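Local coordinates for protein transcriptional regulator, MerR family (Bacillus thuringiensis serovar konkukian, PDB 3GPV) that probably binds DNA as a dimeric transcription regulator of the MerR family, through a winged helix-turn-helix domain, at residues Y17-V22 / R53-E58; Q39-F44 / Q77-F82. One frame throughout, in Å; residues are numbered along the deposited sequence.

Contact 1 (Y17-V22 / R53-E58); sequences YTIGQV and RIFNEE
Tyr17 and Phe55 form an antiparallel hydrogen-bonded pair, with a backbone bond in each direction. Phe55 N gives to Tyr17 O at 2.8 Å, nearly straight at 176°. Tyr17 N gives to Phe55 O, also at 2.8 Å but more bent, at 145°. One water extends the link. It accepts from Ile19 N and donates to Arg53 O, so it joins the first turn of helix 19-25 to the strand. Thr18 and Gln21 start that helix with a capping box: Gln21 N gives to Thr18 OG1, and Thr18 N to Gln21 OE1.

The packing centres on the Phe55 ring. Ile19 CD1 reaches the ring edge, close to its plane; the 3.2 Å from CD1 to Phe55 CE2 is unusually close for two carbons. Val22 CG2 lies 3.6 Å from Phe55 CD2. With CG1 anti to the backbone N (chi1 172°), CG2 is the methyl that meets the ring. Val22 CB lies over one ring face, offset toward the rim. Leu60 of helix 57-70 touches Tyr17, Val22 and Phe55. A short strand leading into the first helix and paired with a later hairpin strand is consistent with the winged helix-turn-helix domain of MerR regulators.

Contact 2 (Q39-F44 / Q77-F82); sequences QGLFPF and QKIKQF
Leu41 meets Lys80 with one methyl branch. Its CD2 comes against the helix backbone, 3.5 Å from Lys80 CA and 3.6 Å from Lys80 CB. The two side chains cross at about a right angle. Leu41 CG stands anti to its own carbonyl carbon (chi1 -60°), and CD2 is the branch turned to the helix. The same methyl also approaches Ile79, more loosely, with CD2 4.3 Å from Ile79 CG2. Ile66 of helix 57-70 touches both Leu41 and Ile79, and Ile83 lies against Leu41 one turn further along helix 76-88. Leu41 is therefore buried among three helices, counting Tyr36 of helix 30-38.

The loop carrying Leu41 follows helix 30-38. That helix ends in a Schellman motif, in which Gly40 has positive phi (65°). In the MerR family this part of the chain links the helix-turn-helix to the wing, and here it rests on the later helix 76-88.

Lys80 lies alongside the end of the Schellman turn with its aliphatic chain, which bends at chi3 (60°). CD then lies 3.3 Å from Gln39 O, while CG is 3.8 Å from Gly40 O. These are contacts of methylene groups with carbonyl oxygens. Lys80 NZ remains 4.2 Å from Gln39 O, too far for a hydrogen bond. Gln39 O is buried by the contact and has no hydrogen-bonding partner in the model. The nearby ammonium group may still ease its burial electrostatically. Ile79, just before Lys80 in the chain, is buried, whereas Lys80 itself is exposed.

How the contacts relate
Contact 1 and contact 2 have centres about 17 Å apart, and both belong to the MerR-type helix-turn-helix region. Their segments alternate along the chain: 17-22, 39-44, 53-58, then 77-82. Phe42 connects them directly. Its ring meets that of Phe55 edge-to-face, with Phe42 CE2 4.2 Å from Phe55 CZ. Arg53 NH2 also lies 3.1 Å from Phe42 O, while Arg53 NH1 forms a salt bridge with Asp37 of helix 30-38. Contact 1 pairs two strands of the small sheet. Contact 2 sets the loop before the sheet's 46-47 strand against helix 76-88. Helix 57-70 touches both contacts, through Leu60 in contact 1 and Ile66 in contact 2.

Contact 1 (Y17-V22 / R53-E58)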
loop_
_atom_site.group_PDB
_atom_site.type_symbol
_atom_site.label_atom_id
_atom_site.label_comp_id
_atom_site.label_asym_id
_atom_site.label_seq_id
_atom_site.Cartn_x
_atom_site.Cartn_y
_atom_site.Cartn_z
ATOM N N TYR B 17 5.127 -13.840 25.826
ATOM C CA TYR B 17 5.139 -14.582 24.585
ATOM C C TYR B 17 6.422 -14.298 23.829
ATOM O O TYR B 17 6.936 -13.185 23.836
ATOM C CB TYR B 17 3.913 -14.182 23.770
ATOM C CG TYR B 17 2.629 -14.417 24.528
ATOM C CD1 TYR B 17 2.040 -15.682 24.566
ATOM C CD2 TYR B 17 2.038 -13.395 25.268
ATOM C CE1 TYR B 17 0.897 -15.926 25.326
ATOM C CE2 TYR B 17 0.897 -13.631 26.029
ATOM C CZ TYR B 17 0.335 -14.897 26.054
ATOM O OH TYR B 17 -0.786 -15.141 26.807
ATOM N N THR B 18 6.954 -15.328 23.192
ATOM C CA THR B 18 8.195 -15.187 22.435
ATOM C C THR B 18 8.002 -14.500 21.076
ATOM O O THR B 18 6.903 -14.497 20.522
ATOM C CB THR B 18 8.825 -16.547 22.185
ATOM O OG1 THR B 18 7.957 -17.317 21.346
ATOM C CG2 THR B 18 9.039 -17.275 23.496
ATOM N N ILE B 19 9.079 -13.920 20.553
ATOM C CA ILE B 19 9.040 -13.245 19.257
ATOM C C ILE B 19 8.431 -14.206 18.224
ATOM O O ILE B 19 7.685 -13.798 17.334
ATOM C CB ILE B 19 10.460 -12.876 18.774
ATOM C CG1 ILE B 19 11.280 -12.252 19.912
ATOM C CG2 ILE B 19 10.377 -11.935 17.596
ATOM C CD1 ILE B 19 10.736 -10.967 20.492
ATOM N N GLY B 20 8.767 -15.488 18.360
ATOM C CA GLY B 20 8.268 -16.502 17.454
ATOM C C GLY B 20 6.779 -16.777 17.547
ATOM O O GLY B 20 6.119 -16.966 16.526
ATOM N N GLN B 21 6.241 -16.811 18.764
ATOM C CA GLN B 21 4.818 -17.057 18.948
ATOM C C GLN B 21 4.028 -15.846 18.474
ATOM O O GLN B 21 2.969 -15.976 17.864
ATOM C CB GLN B 21 4.510 -17.333 20.424
ATOM C CG GLN B 21 5.250 -18.536 20.989
ATOM C CD GLN B 21 5.111 -18.667 22.491
ATOM O OE1 GLN B 21 5.180 -17.679 23.214
ATOM N NE2 GLN B 21 4.932 -19.892 22.970
ATOM N N VAL B 22 4.552 -14.662 18.755
ATOM C CA VAL B 22 3.888 -13.438 18.349
ATOM C C VAL B 22 3.814 -13.368 16.827
ATOM O O VAL B 22 2.818 -12.910 16.270
ATOM C CB VAL B 22 4.622 -12.208 18.908
ATOM C CG1 VAL B 22 4.038 -10.942 18.331
ATOM C CG2 VAL B 22 4.498 -12.186 20.424
ATOM N N ARG B 53 14.262 -11.558 25.012
ATOM C CA ARG B 53 13.334 -10.441 24.916
ATOM C C ARG B 53 11.985 -10.984 24.466
ATOM O O ARG B 53 11.868 -11.635 23.430
ATOM C CB ARG B 53 13.890 -9.381 23.965
ATOM C CG ARG B 53 15.182 -8.795 24.518
ATOM C CD ARG B 53 15.877 -7.820 23.588
ATOM N NE ARG B 53 15.156 -6.563 23.437
ATOM C CZ ARG B 53 14.548 -6.189 22.318
ATOM N NH1 ARG B 53 14.577 -6.982 21.255
ATOM N NH2 ARG B 53 13.921 -5.023 22.257
ATOM N N ILE B 54 10.970 -10.730 25.281
ATOM C CA ILE B 54 9.633 -11.238 25.021
ATOM C C ILE B 54 8.552 -10.171 25.074
ATOM O O ILE B 54 8.790 -9.041 25.503
ATOM C CB ILE B 54 9.262 -12.334 26.045
ATOM C CG1 ILE B 54 9.203 -11.738 27.456
ATOM C CG2 ILE B 54 10.284 -13.456 26.002
ATOM C CD1 ILE B 54 10.529 -11.245 28.001
ATOM N N PHE B 55 7.355 -10.565 24.660
ATOM C CA PHE B 55 6.199 -9.680 24.633
ATOM C C PHE B 55 5.206 -9.948 25.758
ATOM O O PHE B 55 4.716 -11.066 25.892
ATOM C CB PHE B 55 5.435 -9.844 23.309
ATOM C CG PHE B 55 6.148 -9.299 22.111
ATOM C CD1 PHE B 55 5.786 -8.066 21.570
ATOM C CD2 PHE B 55 7.179 -10.014 21.517
ATOM C CE1 PHE B 55 6.443 -7.555 20.453
ATOM C CE2 PHE B 55 7.845 -9.508 20.396
ATOM C CZ PHE B 55 7.475 -8.278 19.865
ATOM N N ASN B 56 4.922 -8.936 26.572
ATOM C CA ASN B 56 3.893 -9.084 27.595
ATOM C C ASN B 56 2.636 -8.509 26.928
ATOM O O ASN B 56 2.686 -8.068 25.778
ATOM C CB ASN B 56 4.217 -8.303 28.875
ATOM C CG ASN B 56 4.626 -6.872 28.606
ATOM O OD1 ASN B 56 4.287 -6.301 27.571
ATOM N ND2 ASN B 56 5.355 -6.277 29.551
ATOM N N GLU B 57 1.518 -8.509 27.636
ATOM C CA GLU B 57 0.269 -8.011 27.077
ATOM C C GLU B 57 0.355 -6.583 26.545
ATOM O O GLU B 57 -0.230 -6.266 25.511
ATOM C CB GLU B 57 -0.840 -8.106 28.124
ATOM C CG GLU B 57 -2.247 -8.040 27.545
ATOM C CD GLU B 57 -3.323 -8.157 28.610
ATOM O OE1 GLU B 57 -3.438 -7.235 29.452
ATOM O OE2 GLU B 57 -4.049 -9.174 28.608
ATOM N N GLU B 58 1.072 -5.717 27.240
ATOM C CA GLU B 58 1.185 -4.343 26.780
ATOM C C GLU B 58 2.057 -4.241 25.525
ATOM O O GLU B 58 1.792 -3.425 24.637
ATOM C CB GLU B 58 1.748 -3.447 27.888
ATOM C CG GLU B 58 1.862 -1.990 27.465
ATOM C CD GLU B 58 1.559 -1.014 28.584
ATOM O OE1 GLU B 58 2.397 -0.874 29.500
ATOM O OE2 GLU B 58 0.474 -0.391 28.546
HETATM O O HOH W 1 11.316 -14.210 22.248
#

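Contact 2 (Q39-F44 / Q77-F82)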
loop_
_atom_site.group_PDB
_atom_site.type_symbol
_atom_site.label_atom_id
_atom_site.label_comp_id
_atom_site.label_asym_id
_atom_site.label_seq_id
_atom_site.Cartn_x
_atom_site.Cartn_y
_atom_site.Cartn_z
ATOM N N GLN B 39 14.622 -1.641 13.473
ATOM C CA GLN B 39 14.175 -0.270 13.262
ATOM C C GLN B 39 13.909 0.401 14.609
ATOM O O GLN B 39 13.510 1.563 14.671
ATOM C CB GLN B 39 12.912 -0.247 12.403
ATOM C CG GLN B 39 13.125 -0.737 10.978
ATOM C CD GLN B 39 14.086 0.137 10.188
ATOM O OE1 GLN B 39 13.829 1.322 9.965
ATOM N NE2 GLN B 39 15.200 -0.449 9.758
ATOM N N GLY B 40 14.139 -0.351 15.682
ATOM C CA GLY B 40 13.952 0.160 17.026
ATOM C C GLY B 40 12.524 0.516 17.379
ATOM O O GLY B 40 12.271 1.585 17.934
ATOM N N LEU B 41 11.592 -0.381 17.076
ATOM C CA LEU B 41 10.183 -0.133 17.357
ATOM C C LEU B 41 9.683 -0.851 18.615
ATOM O O LEU B 41 8.546 -0.650 19.044
ATOM C CB LEU B 41 9.328 -0.540 16.144
ATOM C CG LEU B 41 9.605 0.178 14.810
ATOM C CD1 LEU B 41 8.584 -0.246 13.761
ATOM C CD2 LEU B 41 9.550 1.683 15.011
ATOM N N PHE B 42 10.535 -1.676 19.213
ATOM C CA PHE B 42 10.151 -2.408 20.414
ATOM C C PHE B 42 11.015 -2.065 21.627
ATOM O O PHE B 42 11.599 -2.955 22.241
ATOM C CB PHE B 42 10.240 -3.921 20.180
ATOM C CG PHE B 42 9.522 -4.402 18.953
ATOM C CD1 PHE B 42 8.237 -3.958 18.655
ATOM C CD2 PHE B 42 10.116 -5.347 18.119
ATOM C CE1 PHE B 42 7.552 -4.452 17.548
ATOM C CE2 PHE B 42 9.444 -5.849 17.009
ATOM C CZ PHE B 42 8.157 -5.402 16.723
ATOM N N PRO B 43 11.107 -0.778 21.992
ATOM C CA PRO B 43 11.928 -0.418 23.152
ATOM C C PRO B 43 11.289 -0.904 24.446
ATOM O O PRO B 43 11.925 -0.933 25.495
ATOM C CB PRO B 43 11.977 1.111 23.088
ATOM C CG PRO B 43 11.704 1.420 21.638
ATOM C CD PRO B 43 10.630 0.429 21.301
ATOM N N PHE B 44 10.025 -1.296 24.347
ATOM C CA PHE B 44 9.241 -1.753 25.489
ATOM C C PHE B 44 9.286 -3.252 25.761
ATOM O O PHE B 44 8.553 -3.752 26.610
ATOM C CB PHE B 44 7.796 -1.335 25.271
ATOM C CG PHE B 44 7.295 -1.639 23.892
ATOM C CD1 PHE B 44 6.948 -2.932 23.532
ATOM C CD2 PHE B 44 7.211 -0.632 22.937
ATOM C CE1 PHE B 44 6.525 -3.219 22.239
ATOM C CE2 PHE B 44 6.790 -0.910 21.643
ATOM C CZ PHE B 44 6.446 -2.202 21.293
ATOM N N GLN B 77 9.901 6.060 10.157
ATOM C CA GLN B 77 10.475 7.042 11.066
ATOM C C GLN B 77 9.434 7.690 11.968
ATOM O O GLN B 77 9.709 7.987 13.129
ATOM C CB GLN B 77 11.234 8.118 10.278
ATOM C CG GLN B 77 10.363 9.128 9.542
ATOM C CD GLN B 77 10.558 10.552 10.055
ATOM O OE1 GLN B 77 11.673 11.080 10.051
ATOM N NE2 GLN B 77 9.470 11.179 10.493
ATOM N N LYS B 78 8.239 7.911 11.431
ATOM C CA LYS B 78 7.165 8.517 12.205
ATOM C C LYS B 78 6.597 7.505 13.188
ATOM O O LYS B 78 6.188 7.858 14.290
ATOM C CB LYS B 78 6.065 9.029 11.274
ATOM C CG LYS B 78 6.520 10.173 10.378
ATOM C CD LYS B 78 5.437 10.585 9.394
ATOM C CE LYS B 78 5.928 11.682 8.463
ATOM N NZ LYS B 78 4.900 12.057 7.459
ATOM N N ILE B 79 6.576 6.237 12.797
ATOM C CA ILE B 79 6.065 5.208 13.688
ATOM C C ILE B 79 6.997 5.114 14.891
ATOM O O ILE B 79 6.546 4.952 16.023
ATOM C CB ILE B 79 6.004 3.843 12.985
ATOM C CG1 ILE B 79 5.045 3.920 11.798
ATOM C CG2 ILE B 79 5.535 2.786 13.952
ATOM C CD1 ILE B 79 5.119 2.734 10.861
ATOM N N LYS B 80 8.299 5.224 14.640
ATOM C CA LYS B 80 9.276 5.150 15.719
ATOM C C LYS B 80 9.104 6.366 16.614
ATOM O O LYS B 80 9.227 6.276 17.834
ATOM C CB LYS B 80 10.701 5.101 15.158
ATOM C CG LYS B 80 11.774 4.980 16.231
ATOM C CD LYS B 80 13.141 4.664 15.641
ATOM C CE LYS B 80 13.615 5.748 14.672
ATOM N NZ LYS B 80 14.951 5.426 14.067
ATOM N N GLN B 81 8.802 7.500 15.993
ATOM C CA GLN B 81 8.597 8.746 16.714
ATOM C C GLN B 81 7.384 8.591 17.618
ATOM O O GLN B 81 7.340 9.132 18.727
ATOM C CB GLN B 81 8.374 9.881 15.722
ATOM C CG GLN B 81 8.321 11.252 16.341
ATOM C CD GLN B 81 8.499 12.345 15.307
ATOM O OE1 GLN B 81 7.710 12.464 14.369
ATOM N NE2 GLN B 81 9.544 13.147 15.470
ATOM N N PHE B 82 6.399 7.839 17.134
ATOM C CA PHE B 82 5.179 7.589 17.893
ATOM C C PHE B 82 5.514 6.742 19.119
ATOM O O PHE B 82 5.012 6.976 20.216
ATOM C CB PHE B 82 4.161 6.844 17.027
ATOM C CG PHE B 82 3.016 6.268 17.805
ATOM C CD1 PHE B 82 2.022 7.092 18.317
ATOM C CD2 PHE B 82 2.948 4.905 18.059
ATOM C CE1 PHE B 82 0.973 6.569 19.076
ATOM C CE2 PHE B 82 1.907 4.373 18.814
ATOM C CZ PHE B 82 0.916 5.209 19.324
#